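Long-range contacts in 5-nitroimidazole antibiotic resistance protein (Bacteroides thetaiotaomicron, PDB 2FG9), which binds FAD and is probably a flavin-dependent oxidoreductase of the pyridoxamine 5'-phosphate oxidase family, with a putative role in resistance to 5-nitroimidazole antibiotics: residues E32-Q37 and F90-K95; M57-E62 and M137-K142; L66-G71 and W158-D163; R82-C87 and R117-F122. All coordinates share one frame; numbering follows the deposited sequence.

Interaction 1: residues E32-Q37 and F90-K95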
# COMPACT_ATOMS: atom_id res chain seq x y z
N GLU A 32 15.33 -20.16 -5.98
CA GLU A 32 15.36 -20.04 -4.53
C GLU A 32 14.80 -18.73 -4.06
O GLU A 32 14.14 -18.67 -3.01
CB GLU A 32 16.78 -20.24 -4.01
CG GLU A 32 17.17 -21.68 -3.99
CD GLU A 32 18.63 -21.89 -3.63
OE1 GLU A 32 19.39 -20.89 -3.72
OE2 GLU A 32 19.01 -23.03 -3.27
N SER A 33 15.00 -17.67 -4.83
CA SER A 33 14.41 -16.37 -4.47
C SER A 33 12.88 -16.44 -4.46
O SER A 33 12.24 -15.86 -3.58
CB SER A 33 14.86 -15.26 -5.42
OG SER A 33 14.21 -14.04 -5.06
N ILE A 34 12.31 -17.16 -5.42
CA ILE A 34 10.87 -17.32 -5.49
C ILE A 34 10.42 -18.08 -4.26
O ILE A 34 9.49 -17.67 -3.58
CB ILE A 34 10.42 -18.07 -6.78
CG1 ILE A 34 10.78 -17.23 -8.00
CG2 ILE A 34 8.92 -18.28 -6.80
CD1 ILE A 34 10.83 -17.98 -9.27
N ILE A 35 11.10 -19.18 -3.97
CA ILE A 35 10.78 -19.99 -2.80
C ILE A 35 10.83 -19.13 -1.52
O ILE A 35 9.96 -19.20 -0.66
CB ILE A 35 11.75 -21.19 -2.68
CG1 ILE A 35 11.55 -22.15 -3.85
CG2 ILE A 35 11.59 -21.96 -1.35
CD1 ILE A 35 12.55 -23.28 -3.87
N LEU A 36 11.88 -18.32 -1.41
CA LEU A 36 12.09 -17.51 -0.22
C LEU A 36 11.07 -16.38 -0.10
O LEU A 36 10.73 -15.98 1.01
CB LEU A 36 13.53 -16.98 -0.20
CG LEU A 36 14.62 -18.07 -0.04
CD1 LEU A 36 16.06 -17.49 -0.16
CD2 LEU A 36 14.46 -18.86 1.29
N GLN A 37 10.56 -15.89 -1.22
CA GLN A 37 9.51 -14.88 -1.23
C GLN A 37 8.14 -15.43 -0.87
O GLN A 37 7.25 -14.68 -0.51
CB GLN A 37 9.41 -14.21 -2.61
CG GLN A 37 10.58 -13.27 -2.94
CD GLN A 37 10.40 -12.55 -4.29
OE1 GLN A 37 9.73 -11.51 -4.36
NE2 GLN A 37 11.01 -13.11 -5.38
N PHE A 90 5.38 -23.33 -5.56
CA PHE A 90 5.39 -21.97 -4.98
C PHE A 90 5.07 -20.99 -6.09
O PHE A 90 5.52 -21.19 -7.21
CB PHE A 90 6.76 -21.59 -4.42
CG PHE A 90 7.38 -22.61 -3.52
CD1 PHE A 90 7.99 -23.74 -4.05
CD2 PHE A 90 7.41 -22.43 -2.15
CE1 PHE A 90 8.60 -24.65 -3.22
CE2 PHE A 90 7.98 -23.35 -1.34
CZ PHE A 90 8.57 -24.47 -1.86
N SER A 91 4.32 -19.94 -5.80
CA SER A 91 4.16 -18.91 -6.80
C SER A 91 3.87 -17.58 -6.21
O SER A 91 3.15 -17.49 -5.23
CB SER A 91 3.04 -19.27 -7.77
OG SER A 91 2.90 -18.24 -8.72
N LEU A 92 4.37 -16.53 -6.85
CA LEU A 92 4.08 -15.17 -6.42
C LEU A 92 3.00 -14.63 -7.33
O LEU A 92 2.78 -15.14 -8.46
CB LEU A 92 5.32 -14.28 -6.55
CG LEU A 92 6.64 -15.02 -6.30
CD1 LEU A 92 7.84 -14.14 -6.75
CD2 LEU A 92 6.70 -15.47 -4.81
N GLY A 93 2.33 -13.58 -6.87
CA GLY A 93 1.23 -13.03 -7.68
C GLY A 93 1.63 -12.69 -9.12
O GLY A 93 2.81 -12.63 -9.47
N HIS A 94 0.63 -12.44 -9.97
CA HIS A 94 0.92 -12.04 -11.32
C HIS A 94 1.18 -10.56 -11.37
O HIS A 94 0.69 -9.83 -10.56
CB HIS A 94 -0.20 -12.42 -12.27
CG HIS A 94 -1.47 -11.68 -12.03
ND1 HIS A 94 -2.49 -12.18 -11.25
CD2 HIS A 94 -1.91 -10.49 -12.51
CE1 HIS A 94 -3.49 -11.32 -11.24
NE2 HIS A 94 -3.17 -10.29 -12.00
N LYS A 95 2.00 -10.14 -12.31
CA LYS A 95 2.05 -8.74 -12.63
C LYS A 95 1.47 -8.49 -14.01
O LYS A 95 1.47 -9.33 -14.90
CB LYS A 95 3.47 -8.17 -12.48
CG LYS A 95 4.49 -8.66 -13.49
CD LYS A 95 5.88 -8.01 -13.24

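Interaction 2: residues M57-E62 and M137-K142. With FAD (flavin-adenine dinucleotide), chain C.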
# COMPACT_ATOMS: atom_id res chain seq x y z
N MSE A 57 0.80 -25.32 2.95
CA MSE A 57 1.54 -25.44 4.17
C MSE A 57 2.59 -24.39 4.31
O MSE A 57 3.08 -23.86 3.33
CB MSE A 57 2.17 -26.85 4.24
CG MSE A 57 1.10 -27.86 4.67
SE MSE A 57 1.72 -29.47 4.76
CE MSE A 57 2.56 -29.47 6.57
N ASN A 58 2.95 -24.06 5.54
CA ASN A 58 4.08 -23.19 5.77
C ASN A 58 5.37 -23.99 5.66
O ASN A 58 5.33 -25.19 5.64
CB ASN A 58 3.94 -22.51 7.12
CG ASN A 58 2.73 -21.62 7.16
OD1 ASN A 58 1.94 -21.70 8.07
ND2 ASN A 58 2.53 -20.83 6.13
N PHE A 59 6.49 -23.32 5.54
CA PHE A 59 7.70 -24.00 5.24
C PHE A 59 8.91 -23.13 5.54
O PHE A 59 8.82 -21.88 5.70
CB PHE A 59 7.72 -24.38 3.77
CG PHE A 59 7.91 -23.20 2.86
CD1 PHE A 59 6.83 -22.46 2.46
CD2 PHE A 59 9.17 -22.79 2.48
CE1 PHE A 59 6.99 -21.36 1.67
CE2 PHE A 59 9.35 -21.67 1.68
CZ PHE A 59 8.27 -20.95 1.29
N GLY A 60 10.05 -23.80 5.56
CA GLY A 60 11.33 -23.20 5.54
C GLY A 60 12.15 -23.88 4.48
O GLY A 60 11.88 -25.01 4.06
N TYR A 61 13.15 -23.16 4.02
CA TYR A 61 14.05 -23.66 3.00
C TYR A 61 15.46 -23.26 3.36
O TYR A 61 15.74 -22.07 3.54
CB TYR A 61 13.69 -23.11 1.62
CG TYR A 61 14.64 -23.56 0.53
CD1 TYR A 61 14.53 -24.82 -0.03
CD2 TYR A 61 15.65 -22.73 0.09
CE1 TYR A 61 15.42 -25.24 -1.01
CE2 TYR A 61 16.54 -23.13 -0.89
CZ TYR A 61 16.43 -24.38 -1.43
OH TYR A 61 17.29 -24.76 -2.43
N GLU A 62 16.34 -24.26 3.50
CA GLU A 62 17.76 -23.99 3.42
C GLU A 62 18.55 -25.17 2.88
O GLU A 62 18.21 -26.33 3.10
CB GLU A 62 18.29 -23.51 4.77
CG GLU A 62 18.61 -24.57 5.78
CD GLU A 62 19.37 -24.01 6.98
OE1 GLU A 62 19.15 -22.83 7.36
OE2 GLU A 62 20.18 -24.77 7.54
N MSE A 137 10.35 -21.32 11.25
CA MSE A 137 9.93 -20.07 11.89
C MSE A 137 10.69 -18.88 11.34
O MSE A 137 10.11 -17.81 11.14
CB MSE A 137 10.11 -20.11 13.42
CG MSE A 137 9.16 -21.05 14.20
SE MSE A 137 7.33 -21.13 13.45
CE MSE A 137 6.83 -19.14 13.33
N ARG A 138 11.99 -19.07 11.05
CA ARG A 138 12.80 -18.00 10.53
C ARG A 138 12.32 -17.57 9.17
O ARG A 138 12.58 -16.48 8.74
CB ARG A 138 14.30 -18.34 10.52
CG ARG A 138 14.92 -18.43 9.13
N HIS A 139 11.56 -18.41 8.48
CA HIS A 139 10.99 -17.98 7.23
C HIS A 139 9.95 -16.87 7.44
O HIS A 139 9.69 -16.14 6.54
CB HIS A 139 10.41 -19.18 6.52
CG HIS A 139 9.88 -18.88 5.18
ND1 HIS A 139 10.67 -18.34 4.19
CD2 HIS A 139 8.65 -19.01 4.65
CE1 HIS A 139 9.93 -18.13 3.11
NE2 HIS A 139 8.70 -18.53 3.36
N TYR A 140 9.38 -16.75 8.64
CA TYR A 140 8.20 -15.86 8.87
C TYR A 140 8.44 -14.75 9.87
O TYR A 140 7.71 -13.75 9.86
CB TYR A 140 7.01 -16.71 9.36
CG TYR A 140 6.57 -17.72 8.34
CD1 TYR A 140 5.71 -17.35 7.32
CD2 TYR A 140 7.06 -19.00 8.35
CE1 TYR A 140 5.33 -18.21 6.35
CE2 TYR A 140 6.68 -19.89 7.37
CZ TYR A 140 5.81 -19.49 6.38
OH TYR A 140 5.43 -20.35 5.39
N THR A 141 9.41 -14.93 10.76
CA THR A 141 9.70 -13.92 11.75
C THR A 141 11.11 -14.05 12.25
O THR A 141 11.71 -15.09 12.15
CB THR A 141 8.74 -13.99 13.00
OG1 THR A 141 9.15 -13.03 13.98
CG2 THR A 141 8.77 -15.32 13.65
N LYS A 142 11.61 -12.97 12.84
CA LYS A 142 12.94 -12.94 13.42
C LYS A 142 12.84 -13.25 14.90
O LYS A 142 13.84 -13.28 15.61
CB LYS A 142 13.55 -11.56 13.19
CG LYS A 142 13.65 -11.12 11.72
PA FAD C . -7.27 -33.95 6.88
O1A FAD C . -6.66 -35.34 6.94
O2A FAD C . -7.96 -33.43 8.13
O5B FAD C . -8.32 -33.94 5.66
C5B FAD C . -9.69 -33.71 5.88
C4B FAD C . -10.33 -33.21 4.58
O4B FAD C . -10.61 -31.81 4.70
C3B FAD C . -9.50 -33.37 3.30
O3B FAD C . -9.52 -34.65 2.70
C2B FAD C . -10.11 -32.27 2.45
O2B FAD C . -11.38 -32.61 1.91
C1B FAD C . -10.27 -31.15 3.49
N9A FAD C . -9.02 -30.33 3.55
C8A FAD C . -7.81 -30.67 4.08
N7A FAD C . -6.95 -29.65 3.89
C5A FAD C . -7.60 -28.62 3.28
C6A FAD C . -7.17 -27.32 2.87
N6A FAD C . -6.19 -26.70 3.55
N1A FAD C . -8.09 -26.51 2.22
C2A FAD C . -9.40 -26.96 2.01
N3A FAD C . -9.82 -28.22 2.40
C4A FAD C . -8.92 -29.05 3.04
N1 FAD C . -1.05 -27.46 8.13
C2 FAD C . 0.02 -28.10 8.74
O2 FAD C . -0.12 -29.20 9.28
N3 FAD C . 1.24 -27.47 8.77
C4 FAD C . 1.41 -26.22 8.16
O4 FAD C . 2.55 -25.87 7.94
C4X FAD C . 0.35 -25.58 7.55
N5 FAD C . 0.44 -24.34 6.93
C5X FAD C . -0.69 -23.76 6.32
C6 FAD C . -0.60 -22.55 5.69
C7 FAD C . -1.69 -21.98 5.06
C7M FAD C . -1.27 -21.16 3.88
C8 FAD C . -2.91 -22.63 5.07
C8M FAD C . -4.09 -22.23 4.28
C9 FAD C . -3.03 -23.83 5.70
C9A FAD C . -1.92 -24.40 6.30
N10 FAD C . -1.97 -25.65 6.90
C10 FAD C . -0.89 -26.24 7.52
C1' FAD C . -3.18 -26.48 6.75
C2' FAD C . -2.82 -27.70 5.95
O2' FAD C . -3.37 -27.47 4.66
C3' FAD C . -3.40 -28.80 6.86
O3' FAD C . -2.48 -29.78 7.35
C4' FAD C . -4.56 -29.44 6.18
O4' FAD C . -5.56 -28.45 5.92
C5' FAD C . -4.91 -30.62 7.10
O5' FAD C . -4.10 -31.62 6.52
P FAD C . -4.54 -33.16 6.37
O1P FAD C . -4.02 -33.86 7.63
O2P FAD C . -4.09 -33.77 5.07
O3P FAD C . -6.13 -32.92 6.41

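Interaction 3: residues L66-G71 and W158-D163. With FAD (flavin-adenine dinucleotide), chain C; EDO (1,2-ethanediol), chain D.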
# COMPACT_ATOMS: atom_id res chain seq x y z
N LEU A 66 13.67 -28.62 2.15
CA LEU A 66 12.45 -28.01 2.64
C LEU A 66 12.06 -28.67 3.94
O LEU A 66 12.24 -29.88 4.11
CB LEU A 66 11.31 -28.18 1.63
CG LEU A 66 11.41 -27.28 0.41
CD1 LEU A 66 10.45 -27.76 -0.66
CD2 LEU A 66 11.10 -25.89 0.78
N TYR A 67 11.51 -27.86 4.86
CA TYR A 67 11.05 -28.31 6.16
C TYR A 67 9.62 -27.85 6.36
O TYR A 67 9.29 -26.69 6.10
CB TYR A 67 11.93 -27.73 7.28
CG TYR A 67 13.38 -28.12 7.16
CD1 TYR A 67 13.84 -29.33 7.66
CD2 TYR A 67 14.26 -27.31 6.48
CE1 TYR A 67 15.20 -29.70 7.52
CE2 TYR A 67 15.58 -27.64 6.35
CZ TYR A 67 16.05 -28.84 6.86
OH TYR A 67 17.38 -29.10 6.70
N LEU A 68 8.79 -28.75 6.84
CA LEU A 68 7.44 -28.48 7.17
C LEU A 68 7.13 -29.11 8.51
O LEU A 68 7.98 -29.80 9.09
CB LEU A 68 6.51 -29.02 6.10
CG LEU A 68 6.86 -28.59 4.67
CD1 LEU A 68 7.63 -29.64 4.00
CD2 LEU A 68 5.63 -28.27 3.83
N HIS A 69 5.94 -28.84 9.01
CA HIS A 69 5.51 -29.45 10.24
C HIS A 69 4.02 -29.54 10.25
O HIS A 69 3.36 -28.79 9.53
CB HIS A 69 6.03 -28.70 11.48
CG HIS A 69 5.65 -27.26 11.53
ND1 HIS A 69 4.76 -26.69 10.64
CD2 HIS A 69 6.01 -26.27 12.38
CE1 HIS A 69 4.61 -25.41 10.93
NE2 HIS A 69 5.36 -25.13 11.98
N SER A 70 3.50 -30.51 11.01
CA SER A 70 2.10 -30.78 11.09
C SER A 70 1.82 -31.51 12.41
O SER A 70 2.74 -31.82 13.17
CB SER A 70 1.66 -31.64 9.90
OG SER A 70 2.30 -32.91 9.88
N GLY A 71 0.55 -31.77 12.68
CA GLY A 71 0.15 -32.65 13.73
C GLY A 71 0.64 -34.01 13.32
O GLY A 71 1.07 -34.19 12.18
N TRP A 158 8.68 -32.46 8.98
CA TRP A 158 8.92 -33.08 7.69
C TRP A 158 10.20 -32.53 7.15
O TRP A 158 10.37 -31.32 7.12
CB TRP A 158 7.87 -32.67 6.70
CG TRP A 158 6.48 -32.95 7.05
CD1 TRP A 158 5.93 -33.16 8.28
CD2 TRP A 158 5.40 -32.97 6.12
NE1 TRP A 158 4.58 -33.34 8.16
CE2 TRP A 158 4.23 -33.23 6.85
CE3 TRP A 158 5.32 -32.81 4.74
CZ2 TRP A 158 2.98 -33.33 6.24
CZ3 TRP A 158 4.08 -32.92 4.13
CH2 TRP A 158 2.94 -33.17 4.88
N LYS A 159 11.09 -33.40 6.72
CA LYS A 159 12.30 -33.00 6.01
C LYS A 159 12.18 -33.54 4.61
O LYS A 159 11.83 -34.72 4.39
CB LYS A 159 13.54 -33.58 6.68
CG LYS A 159 14.86 -33.21 6.03
CD LYS A 159 15.97 -33.79 6.85
CE LYS A 159 17.33 -33.49 6.23
NZ LYS A 159 18.44 -34.09 7.03
N VAL A 160 12.43 -32.66 3.65
CA VAL A 160 12.27 -32.99 2.23
C VAL A 160 13.50 -32.50 1.50
O VAL A 160 13.55 -31.34 1.05
CB VAL A 160 11.03 -32.33 1.62
CG1 VAL A 160 10.84 -32.80 0.19
CG2 VAL A 160 9.79 -32.61 2.46
N PRO A 161 14.52 -33.37 1.41
CA PRO A 161 15.65 -32.99 0.57
C PRO A 161 15.14 -32.87 -0.85
O PRO A 161 14.37 -33.74 -1.30
CB PRO A 161 16.63 -34.16 0.71
CG PRO A 161 16.19 -34.94 1.97
CD PRO A 161 14.69 -34.69 2.04
N VAL A 162 15.51 -31.79 -1.53
CA VAL A 162 14.96 -31.49 -2.83
C VAL A 162 15.79 -32.15 -3.89
O VAL A 162 16.95 -31.79 -4.07
CB VAL A 162 14.91 -29.99 -3.11
CG1 VAL A 162 14.55 -29.71 -4.59
CG2 VAL A 162 13.92 -29.35 -2.21
N ASP A 163 15.18 -33.09 -4.60
CA ASP A 163 15.88 -33.84 -5.65
C ASP A 163 15.83 -33.14 -7.00
O ASP A 163 16.73 -33.30 -7.81
CB ASP A 163 15.32 -35.25 -5.75
CG ASP A 163 15.65 -36.07 -4.53
OD1 ASP A 163 16.79 -35.96 -4.04
OD2 ASP A 163 14.77 -36.81 -4.04
PA FAD C . -7.27 -33.95 6.88
O1A FAD C . -6.66 -35.34 6.94
O2A FAD C . -7.96 -33.43 8.13
O5B FAD C . -8.32 -33.94 5.66
C5B FAD C . -9.69 -33.71 5.88
C4B FAD C . -10.33 -33.21 4.58
O4B FAD C . -10.61 -31.81 4.70
C3B FAD C . -9.50 -33.37 3.30
O3B FAD C . -9.52 -34.65 2.70
C2B FAD C . -10.11 -32.27 2.45
O2B FAD C . -11.38 -32.61 1.91
C1B FAD C . -10.27 -31.15 3.49
N9A FAD C . -9.02 -30.33 3.55
C8A FAD C . -7.81 -30.67 4.08
N7A FAD C . -6.95 -29.65 3.89
C5A FAD C . -7.60 -28.62 3.28
C6A FAD C . -7.17 -27.32 2.87
N6A FAD C . -6.19 -26.70 3.55
N1A FAD C . -8.09 -26.51 2.22
C2A FAD C . -9.40 -26.96 2.01
N3A FAD C . -9.82 -28.22 2.40
C4A FAD C . -8.92 -29.05 3.04
N1 FAD C . -1.05 -27.46 8.13
C2 FAD C . 0.02 -28.10 8.74
O2 FAD C . -0.12 -29.20 9.28
N3 FAD C . 1.24 -27.47 8.77
C4 FAD C . 1.41 -26.22 8.16
O4 FAD C . 2.55 -25.87 7.94
C4X FAD C . 0.35 -25.58 7.55
N5 FAD C . 0.44 -24.34 6.93
C5X FAD C . -0.69 -23.76 6.32
C6 FAD C . -0.60 -22.55 5.69
C7 FAD C . -1.69 -21.98 5.06
C7M FAD C . -1.27 -21.16 3.88
C8 FAD C . -2.91 -22.63 5.07
C8M FAD C . -4.09 -22.23 4.28
C9 FAD C . -3.03 -23.83 5.70
C9A FAD C . -1.92 -24.40 6.30
N10 FAD C . -1.97 -25.65 6.90
C10 FAD C . -0.89 -26.24 7.52
C1' FAD C . -3.18 -26.48 6.75
C2' FAD C . -2.82 -27.70 5.95
O2' FAD C . -3.37 -27.47 4.66
C3' FAD C . -3.40 -28.80 6.86
O3' FAD C . -2.48 -29.78 7.35
C4' FAD C . -4.56 -29.44 6.18
O4' FAD C . -5.56 -28.45 5.92
C5' FAD C . -4.91 -30.62 7.10
O5' FAD C . -4.10 -31.62 6.52
P FAD C . -4.54 -33.16 6.37
O1P FAD C . -4.02 -33.86 7.63
O2P FAD C . -4.09 -33.77 5.07
O3P FAD C . -6.13 -32.92 6.41
C1 EDO D . -3.59 -30.06 12.07
O1 EDO D . -4.48 -30.51 11.03
C2 EDO D . -2.23 -29.70 11.47
O2 EDO D . -1.69 -30.78 10.70

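Interaction 4: residues R82-C87 and R117-F122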
# COMPACT_ATOMS: atom_id res chain seq x y z
N ARG A 82 2.28 -44.40 2.66
CA ARG A 82 2.19 -45.24 1.47
C ARG A 82 3.10 -44.76 0.32
O ARG A 82 3.70 -45.58 -0.37
CB ARG A 82 0.73 -45.28 1.01
CG ARG A 82 0.45 -46.12 -0.24
CD ARG A 82 -0.89 -45.75 -0.83
NE ARG A 82 -0.77 -45.40 -2.24
CZ ARG A 82 -0.28 -44.26 -2.70
NH1 ARG A 82 0.16 -43.30 -1.87
NH2 ARG A 82 -0.20 -44.06 -4.00
N ASN A 83 3.18 -43.45 0.11
CA ASN A 83 4.03 -42.84 -0.93
C ASN A 83 4.53 -41.51 -0.39
O ASN A 83 3.74 -40.61 -0.23
CB ASN A 83 3.25 -42.59 -2.24
CG ASN A 83 4.12 -42.00 -3.38
OD1 ASN A 83 5.26 -41.55 -3.18
ND2 ASN A 83 3.58 -42.02 -4.56
N ASN A 84 5.82 -41.39 -0.13
CA ASN A 84 6.34 -40.18 0.47
C ASN A 84 6.93 -39.21 -0.56
O ASN A 84 7.57 -38.22 -0.18
CB ASN A 84 7.32 -40.48 1.61
CG ASN A 84 8.65 -41.06 1.13
OD1 ASN A 84 8.74 -41.61 0.07
ND2 ASN A 84 9.68 -40.90 1.93
N ASN A 85 6.72 -39.48 -1.84
CA ASN A 85 7.07 -38.51 -2.87
C ASN A 85 6.09 -37.34 -2.89
O ASN A 85 4.87 -37.56 -2.98
CB ASN A 85 7.08 -39.16 -4.24
CG ASN A 85 8.20 -40.12 -4.38
OD1 ASN A 85 9.34 -39.72 -4.54
ND2 ASN A 85 7.89 -41.41 -4.27
N VAL A 86 6.63 -36.12 -2.81
CA VAL A 86 5.81 -34.93 -2.83
C VAL A 86 6.30 -33.95 -3.89
O VAL A 86 7.49 -33.90 -4.19
CB VAL A 86 5.80 -34.24 -1.46
CG1 VAL A 86 5.10 -35.14 -0.45
CG2 VAL A 86 7.22 -33.90 -0.97
N CYS A 87 5.37 -33.17 -4.44
CA CYS A 87 5.70 -32.09 -5.35
C CYS A 87 5.26 -30.79 -4.66
O CYS A 87 4.09 -30.58 -4.38
CB CYS A 87 5.03 -32.29 -6.71
SG CYS A 87 5.50 -31.08 -7.95
N ARG A 117 10.65 -31.27 -6.10
CA ARG A 117 10.27 -32.68 -5.96
C ARG A 117 11.27 -33.34 -5.02
O ARG A 117 12.47 -33.14 -5.14
CB ARG A 117 10.30 -33.39 -7.29
CG ARG A 117 9.12 -33.03 -8.26
CD ARG A 117 9.01 -34.17 -9.24
NE ARG A 117 8.17 -34.02 -10.45
CZ ARG A 117 8.44 -33.17 -11.44
NH1 ARG A 117 9.46 -32.32 -11.37
NH2 ARG A 117 7.64 -33.15 -12.50
N GLY A 118 10.77 -34.14 -4.09
CA GLY A 118 11.64 -34.84 -3.15
C GLY A 118 10.81 -35.79 -2.36
O GLY A 118 9.62 -35.96 -2.63
N LYS A 119 11.44 -36.46 -1.40
CA LYS A 119 10.76 -37.42 -0.56
C LYS A 119 10.70 -36.92 0.86
O LYS A 119 11.68 -36.38 1.35
CB LYS A 119 11.51 -38.72 -0.58
CG LYS A 119 11.40 -39.47 -1.84
CD LYS A 119 12.28 -40.70 -1.73
CE LYS A 119 11.86 -41.83 -2.70
NZ LYS A 119 12.46 -41.57 -4.04
N VAL A 120 9.58 -37.14 1.53
CA VAL A 120 9.39 -36.79 2.92
C VAL A 120 9.89 -37.78 4.00
O VAL A 120 9.47 -38.92 4.03
CB VAL A 120 7.89 -36.59 3.19
CG1 VAL A 120 7.63 -36.33 4.69
CG2 VAL A 120 7.36 -35.46 2.38
N GLU A 121 10.79 -37.30 4.86
CA GLU A 121 11.12 -37.96 6.13
C GLU A 121 10.41 -37.24 7.25
O GLU A 121 10.20 -36.04 7.18
CB GLU A 121 12.63 -37.89 6.41
CG GLU A 121 13.01 -38.13 7.89
CD GLU A 121 14.51 -38.07 8.17
OE1 GLU A 121 15.21 -37.23 7.55
OE2 GLU A 121 14.98 -38.87 9.03
N PHE A 122 10.04 -37.98 8.29
CA PHE A 122 9.63 -37.39 9.55
C PHE A 122 10.77 -37.50 10.52
O PHE A 122 11.16 -38.60 10.91
CB PHE A 122 8.42 -38.08 10.13
CG PHE A 122 7.18 -37.98 9.26
CD1 PHE A 122 6.75 -36.75 8.79
CD2 PHE A 122 6.45 -39.10 8.95
CE1 PHE A 122 5.63 -36.66 8.02
CE2 PHE A 122 5.31 -39.01 8.17
CZ PHE A 122 4.92 -37.80 7.70

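Interaction 1: residues E32-Q37 and F90-K95
Gln37 NE2 packs 3.6 Å from Leu92 CD1 and makes a weak hydrogen bond of 3.3 Å to Ser33 OG, one helical turn back. The extended side chain keeps its amide beside its own helix, while its flank meets Leu92. The two side chains cross at about a right angle, and the other methyl of the leucine, CD2, touches Gln37 CB at 3.7 Å. This methyl also comes within 3.8 Å of Ile34 O, and Ile34 CG2 approaches Leu92 CG, which places the leucine against the helix groove between Ile34 and Gln37.

Deeper in, the contact becomes purely apolar. Ile35 covers one face of the Phe90 ring with both of its branches. CG1 stands 4.0 Å from the ring centroid, only 16° off the normal, in a CH-pi contact, and CG2 rests on the far rim, 3.9 Å from CE2. Ile35 CG1 lies anti to the carbonyl carbon (chi1 -66°) and CG2 anti to the backbone N, and both branches reach the same face of the ring.

No hydrogen bond joins segments 32-37 and 90-95; they meet by packing. Ser91 points away from the helix and touches FAD. Ile35 also meets Cys116 of strand 106-123, Phe59 of strand 52-62 and Met165 of strand 156-175, and Phe59 makes an edge-to-face pair with Phe90; helix 28-37 thus packs against several strands of the sheet, consistent with the split-barrel fold of this family.

Interaction 2: residues M57-E62 and M137-K142
Tyr140, Phe59 and His139 bury most of the surface here, and the tyrosine hydroxyl joins the two segments by polar bonds. Tyr140 OH accepts the backbone N-H of Phe59 at 3.2 Å (148°), with the nitrogen near the plane of the phenol ring, at its edge. Asn58 ND2 adds a weaker, more bent bond to the same oxygen at 3.0 Å. Asp39 O is a further partner of the hydroxyl, which ties the tyrosine to the chain just after helix 28-37.

His139 turns its CG anti to the backbone N (chi1 -176°), which sends the imidazole over one face of the Phe59 ring. The planes are inclined by 40° with centroids 4.3 Å apart, and NE2 lies over the CZ end. That nitrogen is hydrogen-bonded to Ala38 O. The imidazole turns a face to Phe59, while its CD2 edge sits over one face of the Tyr140 ring.

The single N-H of Asn58 is shared between FAD N5 (2.9 Å) and FAD O4 (3.0 Å), with both bonds bent. The hydroxyl of Tyr140 grips the very next peptide nitrogen. This chemistry is consistent with a second shell in which Tyr140 fixes the backbone that presents a donor to the redox-active edge of the flavin.

Interaction 3: residues L66-G71 and W158-D163
Trp158 lies across Leu68 and ends on Ser70. Its CB meets Leu68 CB at 3.9 Å, and from CG onward the indole runs out over the leucine, whose CB stands above one face toward the rim. CE3 meets Leu68 CD1 at 4.0 Å, whereas on the other side of the indole CD1 passes the backbone of His69. At the nitrogen tip, NE1 donates to Ser70 OG at 2.9 Å (145°), the oxygen tilted 19° from the ring plane. Ser70 OG in turn gives its proton to Gly71 O along a lone pair in the carbonyl plane, so the hydroxyl both accepts and donates. CZ2 also passes near the serine oxygen.

The backbones form an antiparallel ladder. Leu66 with Val160 and Leu68 with Trp158 are hydrogen-bonded pairs, and Tyr67 with Lys159 is the non-hydrogen-bonded pair between them, with Tyr67 CE1 3.8 Å from Lys159 CG. Beyond the ladder, His69 O accepts a hydrogen bond from FAD N3 at 2.6 Å, and Ser70 CB approaches FAD O2 at 3.1 Å. The strand end thus reads the pyrimidine edge of the flavin.

Strand 65-70 lies between strands 52-62 and 156-175 in the sheet. Helix 126-138 packs on the Tyr67 face; on the opposite face, Trp158 meets Lys76 and Leu80 of helix 75-82 and pairs edge-to-face with Phe122 of strand 106-123.

Interaction 4: residues R82-C87 and R117-F122
Asn84 joins Val120 twice. Its backbone O accepts Val120 N at 2.9 Å (168°), and its side-chain ND2 donates to Val120 O, also at 2.9 Å, from above the plane of that carbonyl. The second bond depends on chi1 of 71°, which sets the amide between the backbone N and the carbonyl carbon. Further along, Val86 N bonds to Gly118 O at 3.0 Å, and Gly118 N returns a longer bond of 3.3 Å to Val86 O. These are the first rungs of the beta hairpin formed by strands 85-99 and 106-123, just after helix 75-82 ends. Asn83 OD1 shapes the entry: it accepts both Asn85 N and Asn85 ND2, from opposite faces of its plane, the backbone bond closing an Asx turn. Asn83 ND2 is satisfied by Asn51 OD1 of the second subunit. On one face of the pair, Val86 CG1 packs on Val120 CG2 at 3.6 Å. On the other face, Cys87 SG touches Arg117 CG, and the extended arginine hydrogen-bonds FAD O3B through NH2.

Interactions 1, 2 and 3 are buried, whereas interaction 4 is only partly so and reaches the surface through Lys119. Interaction 1 is apolar helix-on-sheet packing without a hydrogen bond, and interactions 3 and 4 are backbone ladders of one sheet; interaction 2 mixes aromatic packing with a tyrosine hydroxyl. Glu32 OE2 of interaction 1 probably hydrogen-bonds Tyr61 OH of interaction 2, while Tyr67 of interaction 3 pairs with Gly60. Interactions 3 and 4 adjoin through strands 156-175 and 106-123, where Lys159 N meets Glu121 O. Interactions 1 and 4 share strand 85-99 without touching otherwise. Segments 57-62 and 66-71 hold the same FAD.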